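Local structure of protein A52 (Vaccinia virus, 2VVW) at residues Leu25-Met30 / Trp122-Leu126; Leu71-Ala77 / Val112-Leu118; Asp98-Ile103 / Ala128-Ile133. The protein targets host toll-like receptor signalling complexes to suppress innate immunity, associating with IRAK2 to inhibit NF-kappa-B signalling and with TRAF6 to activate p38. One frame throughout, in Å; residues are numbered along the deposited sequence. Where two conformers were deposited one is given.

Interactions 1 and 3 join helices of one Bcl-2-like bundle; interaction 2 joins the loop before helix 76-90 to the C-terminal end of helix 96-115. Interactions 1 and 3 lie near the centre of the chain, share helix 123-132 and touch each other where F29 meets I103 and I129. Both are held by apolar, sulfur and aromatic packing. Interaction 2 lies about 16 Å from the chain centre, measured between centres, on the helix that also serves interaction 3. It mixes buried and exposed residues, and an indole hydrogen bond and a water join the packing. W113 and A77 of interaction 2 pack on Y124, which links it to interaction 1. Interactions 2 and 3 do not touch.

Interaction 1: Leu25-Met30 / Trp122-Leu126; sequences LEEYFM and WKYCL
W122 and M30 form the tight end of this contact. The indole lies against the backbone of helix 21-35. M30 CA sits over one face of the W122 six-membered ring, 3.9 Å from the centroid and 20° off the normal, a CH-pi contact. M30 CB meets W122 CZ3 at 3.7 Å. With chi1 at 75°, W122 CG is flanked by both its backbone N and its carbonyl carbon, and the indole faces M30. K123 CD covers the opposite face. M30 SD is more distant and oblique to the ring, a looser Met-aromatic contact. One turn on, C125 CB lies over a face of the F29 ring, 3.9 Å from its centroid. C125 SG approaches the same ring obliquely at 4.5 Å from the centroid. Y28 CD2 backs the other face, so F29 is held between the two.

The contact is looser at E26 and L126, both partly exposed. Their side chains cross at about a right angle. Here a single methyl, L126 CD2, makes the contact, reaching E26 CA at 3.7 Å and E26 CG at 4.0 Å.

At the tight end lies the second subunit. W122 NE1 hydrogen-bonds to Y31 of that subunit, and M30 packs on its M30. F29 also rests on C106 of helix 96-115. This is helix packing within the Bcl-2-like fold of A52, with one edge built into the dimer interface.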
# COMPACT_ATOMS: atom_id res chain seq x y z
N LEU A 25 6.15 -8.29 -4.51
CA LEU A 25 7.17 -7.41 -3.96
C LEU A 25 6.63 -6.01 -3.63
O LEU A 25 7.02 -5.44 -2.62
CB LEU A 25 8.40 -7.33 -4.89
CG LEU A 25 9.20 -8.62 -5.11
CD1 LEU A 25 10.24 -8.43 -6.19
CD2 LEU A 25 9.85 -9.07 -3.83
N GLU A 26 5.73 -5.49 -4.44
CA GLU A 26 5.07 -4.20 -4.13
C GLU A 26 4.41 -4.27 -2.77
O GLU A 26 4.61 -3.40 -1.95
CB GLU A 26 4.00 -3.81 -5.16
CG GLU A 26 4.50 -3.31 -6.50
CD GLU A 26 3.36 -2.89 -7.45
OE1 GLU A 26 3.38 -1.74 -7.95
OE2 GLU A 26 2.43 -3.71 -7.69
N GLU A 27 3.62 -5.32 -2.55
CA GLU A 27 2.90 -5.47 -1.29
C GLU A 27 3.83 -5.75 -0.14
O GLU A 27 3.60 -5.28 0.98
CB GLU A 27 1.82 -6.57 -1.41
CG GLU A 27 0.68 -6.16 -2.32
CD GLU A 27 -0.63 -6.89 -2.08
OE1 GLU A 27 -0.74 -7.73 -1.15
OE2 GLU A 27 -1.57 -6.60 -2.87
N TYR A 28 4.89 -6.52 -0.39
CA TYR A 28 5.91 -6.79 0.64
C TYR A 28 6.57 -5.49 1.15
O TYR A 28 6.64 -5.23 2.35
CB TYR A 28 6.98 -7.71 0.06
CG TYR A 28 8.11 -8.01 1.01
CD1 TYR A 28 7.90 -8.83 2.13
CD2 TYR A 28 9.37 -7.45 0.82
CE1 TYR A 28 8.91 -9.10 3.01
CE2 TYR A 28 10.40 -7.73 1.70
CZ TYR A 28 10.17 -8.55 2.80
OH TYR A 28 11.18 -8.84 3.68
N PHE A 29 7.03 -4.68 0.22
CA PHE A 29 7.62 -3.40 0.61
C PHE A 29 6.62 -2.42 1.22
O PHE A 29 6.96 -1.72 2.17
CB PHE A 29 8.40 -2.78 -0.55
CG PHE A 29 9.63 -3.56 -0.90
CD1 PHE A 29 10.63 -3.77 0.04
CD2 PHE A 29 9.80 -4.10 -2.15
CE1 PHE A 29 11.76 -4.49 -0.28
CE2 PHE A 29 10.93 -4.83 -2.47
CZ PHE A 29 11.91 -5.03 -1.54
N MET A 30 5.38 -2.44 0.74
CA MET A 30 4.33 -1.61 1.31
C MET A 30 4.09 -2.01 2.75
O MET A 30 4.14 -1.19 3.64
CB MET A 30 3.04 -1.76 0.51
CG MET A 30 1.82 -1.09 1.07
SD MET A 30 0.36 -1.56 0.14
CE MET A 30 0.06 -3.25 0.75
N TRP A 122 9.25 4.13 0.93
CA TRP A 122 9.11 2.74 0.51
C TRP A 122 8.94 2.65 -1.00
O TRP A 122 9.39 1.69 -1.61
CB TRP A 122 7.94 2.04 1.23
CG TRP A 122 6.56 2.41 0.76
CD1 TRP A 122 5.80 3.46 1.20
CD2 TRP A 122 5.78 1.73 -0.22
NE1 TRP A 122 4.59 3.48 0.54
CE2 TRP A 122 4.55 2.44 -0.34
CE3 TRP A 122 6.00 0.62 -1.04
CZ2 TRP A 122 3.56 2.06 -1.24
CZ3 TRP A 122 5.01 0.25 -1.94
CH2 TRP A 122 3.80 0.97 -2.02
N LYS A 123 8.32 3.65 -1.60
CA LYS A 123 8.16 3.67 -3.08
C LYS A 123 9.50 3.56 -3.82
O LYS A 123 9.55 3.08 -4.97
CB LYS A 123 7.46 4.94 -3.50
CG LYS A 123 6.02 5.10 -2.99
CD LYS A 123 5.05 4.16 -3.67
CE LYS A 123 3.60 4.64 -3.49
NZ LYS A 123 3.33 6.03 -3.98
N TYR A 124 10.57 4.04 -3.20
CA TYR A 124 11.90 3.97 -3.82
C TYR A 124 12.42 2.53 -3.94
O TYR A 124 13.24 2.24 -4.80
CB TYR A 124 12.91 4.85 -3.08
CG TYR A 124 12.75 6.30 -3.40
CD1 TYR A 124 13.48 6.87 -4.43
CD2 TYR A 124 11.83 7.09 -2.71
CE1 TYR A 124 13.34 8.21 -4.75
CE2 TYR A 124 11.67 8.44 -3.03
CZ TYR A 124 12.43 8.99 -4.05
OH TYR A 124 12.28 10.32 -4.39
N CYS A 125 11.98 1.64 -3.03
CA CYS A 125 12.28 0.22 -3.17
C CYS A 125 11.79 -0.31 -4.52
O CYS A 125 12.49 -1.08 -5.17
CB CYS A 125 11.67 -0.59 -2.05
SG CYS A 125 12.21 -0.06 -0.42
N LEU A 126 10.61 0.11 -4.95
CA LEU A 126 10.06 -0.36 -6.22
C LEU A 126 10.87 0.19 -7.36
O LEU A 126 11.13 -0.54 -8.35
CB LEU A 126 8.59 0.05 -6.41
CG LEU A 126 7.64 -0.12 -5.23
CD1 LEU A 126 6.22 0.41 -5.55
CD2 LEU A 126 7.61 -1.56 -4.80

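Interaction 2: Leu71-Ala77 / Val112-Leu118; sequences LNSEEGA and VWRNEKL
W113 and L71 make the direct polar link of this contact. W113 NE1 donates to L71 O at 2.9 Å, with an N-H...O angle of 152°. The oxygen is close to the indole plane, but the donor stands 54° out of the carbonyl plane. A water adds a second polar link. It accepts from N72 ND2 at 2.9 Å and donates to V112 O.

The apolar contacts gather mainly at W113 CZ2. L71 CD2 lies 4.1 Å from W113 CZ2, the two side chains crossing at about a right angle. A77 CA approaches the same CZ2 at 3.8 Å. L71 CB also packs on V112 CG1.

The flat groups of N72 and E116 stack, with amide and carboxylate planes 11° apart. The E116 chain bends at chi2, which lays its carboxylate over the amide. N72 OD1 is hemmed in by carbon: V112 CG1 and E116 CB are each 3.4 Å away, and L118 CD1 is farther off.

E116 stands beside K117, where a Schellman motif ends helix 96-115. The chemistry is mixed: one direct indole bond and one water bridge join the loop to the helix end, while N72 OD1 is buried with no hydrogen-bond partner, probably at some energetic cost.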
# COMPACT_ATOMS: atom_id res chain seq x y z
N LEU A 71 20.85 7.72 4.94
CA LEU A 71 19.53 7.27 4.52
C LEU A 71 18.40 8.15 5.02
O LEU A 71 17.43 8.35 4.30
CB LEU A 71 19.29 5.80 4.92
CG LEU A 71 19.98 4.70 4.13
CD1 LEU A 71 19.64 3.33 4.72
CD2 LEU A 71 19.64 4.74 2.59
N ASN A 72 18.51 8.68 6.24
CA ASN A 72 17.43 9.47 6.81
C ASN A 72 17.57 10.95 6.48
O ASN A 72 16.76 11.76 6.95
CB ASN A 72 17.35 9.26 8.33
CG ASN A 72 16.75 7.91 8.71
OD1 ASN A 72 16.02 7.30 7.94
ND2 ASN A 72 17.05 7.45 9.94
N SER A 73 18.56 11.31 5.67
CA SER A 73 18.72 12.70 5.25
C SER A 73 17.75 13.05 4.13
O SER A 73 17.13 12.17 3.55
CB SER A 73 20.15 12.96 4.75
OG SER A 73 20.38 12.32 3.53
N GLU A 74 17.67 14.34 3.82
CA GLU A 74 16.83 14.81 2.74
C GLU A 74 17.17 14.09 1.43
O GLU A 74 16.30 13.85 0.61
CB GLU A 74 17.00 16.32 2.55
CG GLU A 74 15.93 16.96 1.69
CD GLU A 74 14.54 16.94 2.34
OE1 GLU A 74 14.41 17.43 3.50
OE2 GLU A 74 13.58 16.44 1.70
N GLU A 75 18.44 13.74 1.26
CA GLU A 75 18.93 13.15 0.02
C GLU A 75 18.96 11.62 0.06
O GLU A 75 19.34 10.99 -0.92
CB GLU A 75 20.36 13.66 -0.26
CG GLU A 75 20.51 15.16 -0.40
CD GLU A 75 20.55 15.95 0.92
OE1 GLU A 75 20.67 15.36 2.03
OE2 GLU A 75 20.46 17.20 0.84
N GLY A 76 18.53 11.02 1.17
CA GLY A 76 18.72 9.60 1.42
C GLY A 76 18.17 8.64 0.39
O GLY A 76 18.80 7.62 0.08
N ALA A 77 16.97 8.93 -0.13
CA ALA A 77 16.35 8.08 -1.14
C ALA A 77 17.14 8.13 -2.44
O ALA A 77 17.41 7.11 -3.05
CB ALA A 77 14.88 8.48 -1.37
N VAL A 112 14.69 1.29 8.02
CA VAL A 112 15.30 2.51 8.54
C VAL A 112 14.33 3.66 8.32
O VAL A 112 14.11 4.47 9.20
CB VAL A 112 16.69 2.80 7.87
CG1 VAL A 112 17.23 4.17 8.27
CG2 VAL A 112 17.70 1.71 8.23
N TRP A 113 13.77 3.75 7.12
CA TRP A 113 12.83 4.80 6.80
C TRP A 113 11.53 4.74 7.60
O TRP A 113 11.03 5.78 8.06
CB TRP A 113 12.55 4.81 5.31
CG TRP A 113 13.72 5.21 4.47
CD1 TRP A 113 14.75 6.05 4.82
CD2 TRP A 113 13.97 4.82 3.11
NE1 TRP A 113 15.61 6.21 3.75
CE2 TRP A 113 15.16 5.46 2.70
CE3 TRP A 113 13.31 3.98 2.21
CZ2 TRP A 113 15.70 5.28 1.42
CZ3 TRP A 113 13.83 3.84 0.93
CH2 TRP A 113 15.03 4.48 0.56
N ARG A 114 11.00 3.53 7.81
CA ARG A 114 9.81 3.38 8.63
C ARG A 114 10.08 3.93 10.01
O ARG A 114 9.28 4.70 10.56
CB ARG A 114 9.41 1.91 8.71
CG ARG A 114 8.05 1.67 9.36
CD ARG A 114 7.81 0.17 9.58
NE ARG A 114 8.83 -0.40 10.46
CZ ARG A 114 9.80 -1.24 10.11
NH1 ARG A 114 9.92 -1.71 8.86
NH2 ARG A 114 10.65 -1.64 11.05
N ASN A 115 11.20 3.52 10.58
CA ASN A 115 11.57 3.92 11.94
C ASN A 115 11.73 5.43 12.09
O ASN A 115 11.48 5.98 13.16
CB ASN A 115 12.84 3.19 12.39
CG ASN A 115 12.62 1.69 12.54
OD1 ASN A 115 11.48 1.21 12.64
ND2 ASN A 115 13.71 0.94 12.52
N GLU A 116 12.14 6.10 11.02
CA GLU A 116 12.28 7.55 10.97
C GLU A 116 10.97 8.26 10.55
O GLU A 116 10.90 9.50 10.52
CB GLU A 116 13.42 7.90 10.01
CG GLU A 116 13.81 9.36 9.92
CD GLU A 116 14.48 9.91 11.16
OE1 GLU A 116 14.63 9.18 12.17
OE2 GLU A 116 14.85 11.10 11.12
N LYS A 117 9.94 7.45 10.26
CA LYS A 117 8.61 7.91 9.84
C LYS A 117 8.65 8.63 8.50
O LYS A 117 7.82 9.50 8.22
CB LYS A 117 7.94 8.74 10.94
CG LYS A 117 7.76 7.96 12.21
CD LYS A 117 7.19 8.80 13.31
CE LYS A 117 6.83 7.96 14.53
NZ LYS A 117 6.34 8.80 15.67
N LEU A 118 9.60 8.24 7.67
CA LEU A 118 9.66 8.71 6.28
C LEU A 118 8.86 7.73 5.45
O LEU A 118 9.40 7.04 4.59
CB LEU A 118 11.12 8.80 5.82
CG LEU A 118 11.95 9.85 6.57
CD1 LEU A 118 13.45 9.73 6.33
CD2 LEU A 118 11.44 11.28 6.29
O HOH W 1 15.81 5.09 11.10

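Interaction 3: Asp98-Ile103 / Ala128-Ile133; sequences DCISMI and AIKLFI
M102 crosses from helix 96-115 to helix 123-132, meeting F132 first, then I129 and I133, and A128 at its tip. Its CB lies 3.7 Å from F132 CE2. CG comes next, over one face of the F132 ring, 3.9 Å from the centroid and 19° off the normal, a CH-pi contact. The chain then bends at chi2 (-95°), which swings the sulfur away from the ring centre. SD remains oblique to the ring, a Met-aromatic contact, and touches I129 CD1 at 3.5 Å. I133 CD1 is a little farther from it. At the tip, CE presses on A128 CB at 3.4 Å, tighter than usual for two carbons. The M102 and F132 side chains run alongside each other, pointing opposite ways.

I133 packs on C99 and I103 of helix 96-115. Its CD1 reaches I103 CG1 at 3.7 Å and C99 CB at 3.8 Å. I103 CG1 also meets I129 CD1. C99 SG lies beside the F132 ring in an oblique sulfur-aromatic contact.

The short helix segments run nearly antiparallel, at 169°, with axes 10.8 Å apart. Other helices close in around them. I103 touches L25 and F29 of helix 21-35, and F51 of helix 51-59. A128 rests on F80 and F132 on K88, both of helix 76-90. The contact therefore sits centrally, among three further helices of this all-helical bundle.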
# COMPACT_ATOMS: atom_id res chain seq x y z
N ASP A 98 22.23 -12.25 -6.83
CA ASP A 98 22.44 -10.79 -6.70
C ASP A 98 21.10 -10.07 -6.53
O ASP A 98 20.95 -9.19 -5.68
CB ASP A 98 23.17 -10.23 -7.92
CG ASP A 98 24.58 -10.76 -8.06
OD1 ASP A 98 25.30 -10.82 -7.04
OD2 ASP A 98 24.96 -11.11 -9.19
N CYS A 99 20.12 -10.44 -7.35
CA CYS A 99 18.80 -9.85 -7.25
C CYS A 99 18.09 -10.20 -5.94
O CYS A 99 17.40 -9.37 -5.38
CB CYS A 99 17.94 -10.28 -8.42
SG CYS A 99 18.61 -9.84 -10.01
N ILE A 100 18.24 -11.42 -5.45
CA ILE A 100 17.71 -11.80 -4.15
C ILE A 100 18.34 -10.94 -3.04
O ILE A 100 17.64 -10.41 -2.17
CB ILE A 100 17.95 -13.30 -3.88
CG1 ILE A 100 17.00 -14.14 -4.76
CG2 ILE A 100 17.77 -13.62 -2.40
CD1 ILE A 100 17.33 -15.64 -4.83
N SER A 101 19.66 -10.79 -3.05
CA SER A 101 20.34 -9.97 -2.03
C SER A 101 19.84 -8.53 -2.09
O SER A 101 19.66 -7.86 -1.08
CB SER A 101 21.86 -9.97 -2.22
OG SER A 101 22.44 -11.25 -2.00
N MET A 102 19.62 -8.05 -3.30
CA MET A 102 19.16 -6.70 -3.51
C MET A 102 17.75 -6.50 -2.94
O MET A 102 17.46 -5.44 -2.38
CB MET A 102 19.23 -6.37 -4.99
CG MET A 102 18.88 -4.96 -5.30
SD MET A 102 17.15 -4.90 -5.76
CE MET A 102 16.95 -3.10 -5.79
N ILE A 103 16.89 -7.51 -3.04
CA ILE A 103 15.55 -7.43 -2.46
C ILE A 103 15.69 -7.33 -0.94
O ILE A 103 15.05 -6.49 -0.30
CB ILE A 103 14.67 -8.63 -2.85
CG1 ILE A 103 14.19 -8.49 -4.30
CG2 ILE A 103 13.45 -8.75 -1.95
CD1 ILE A 103 13.65 -9.83 -4.89
N ALA A 128 13.99 0.96 -7.31
CA ALA A 128 15.25 0.21 -7.29
C ALA A 128 15.11 -1.17 -7.96
O ALA A 128 15.95 -1.55 -8.77
CB ALA A 128 15.74 0.04 -5.83
N ILE A 129 14.04 -1.90 -7.60
CA ILE A 129 13.76 -3.24 -8.16
C ILE A 129 13.64 -3.18 -9.66
O ILE A 129 14.21 -4.00 -10.37
CB ILE A 129 12.44 -3.87 -7.57
CG1 ILE A 129 12.60 -4.21 -6.09
CG2 ILE A 129 12.01 -5.12 -8.35
CD1 ILE A 129 13.68 -5.17 -5.76
N LYS A 130 12.91 -2.18 -10.16
CA LYS A 130 12.76 -2.00 -11.61
C LYS A 130 14.09 -1.71 -12.32
O LYS A 130 14.27 -2.12 -13.47
CB LYS A 130 11.75 -0.89 -11.90
CG LYS A 130 10.28 -1.27 -11.69
CD LYS A 130 9.40 -0.01 -11.60
CE LYS A 130 7.91 -0.29 -11.84
NZ LYS A 130 7.01 0.85 -11.39
N LEU A 131 15.02 -1.01 -11.66
CA LEU A 131 16.35 -0.73 -12.24
C LEU A 131 17.23 -1.97 -12.29
O LEU A 131 18.06 -2.13 -13.18
CB LEU A 131 17.12 0.33 -11.43
CG LEU A 131 16.83 1.82 -11.60
CD1 LEU A 131 17.61 2.59 -10.54
CD2 LEU A 131 17.18 2.30 -13.01
N PHE A 132 17.06 -2.83 -11.29
CA PHE A 132 18.03 -3.89 -11.01
C PHE A 132 17.57 -5.29 -11.46
O PHE A 132 18.40 -6.09 -11.91
CB PHE A 132 18.30 -3.88 -9.51
CG PHE A 132 19.57 -4.58 -9.10
CD1 PHE A 132 20.76 -3.88 -8.99
CD2 PHE A 132 19.57 -5.93 -8.78
CE1 PHE A 132 21.94 -4.53 -8.59
CE2 PHE A 132 20.73 -6.58 -8.38
CZ PHE A 132 21.92 -5.88 -8.29
N ILE A 133 16.27 -5.56 -11.34
CA ILE A 133 15.70 -6.90 -11.57
C ILE A 133 14.73 -6.90 -12.74
O ILE A 133 13.63 -6.35 -12.65
CB ILE A 133 14.96 -7.40 -10.29
CG1 ILE A 133 15.80 -7.11 -9.05
CG2 ILE A 133 14.67 -8.89 -10.40
CD1 ILE A 133 15.24 -7.71 -7.78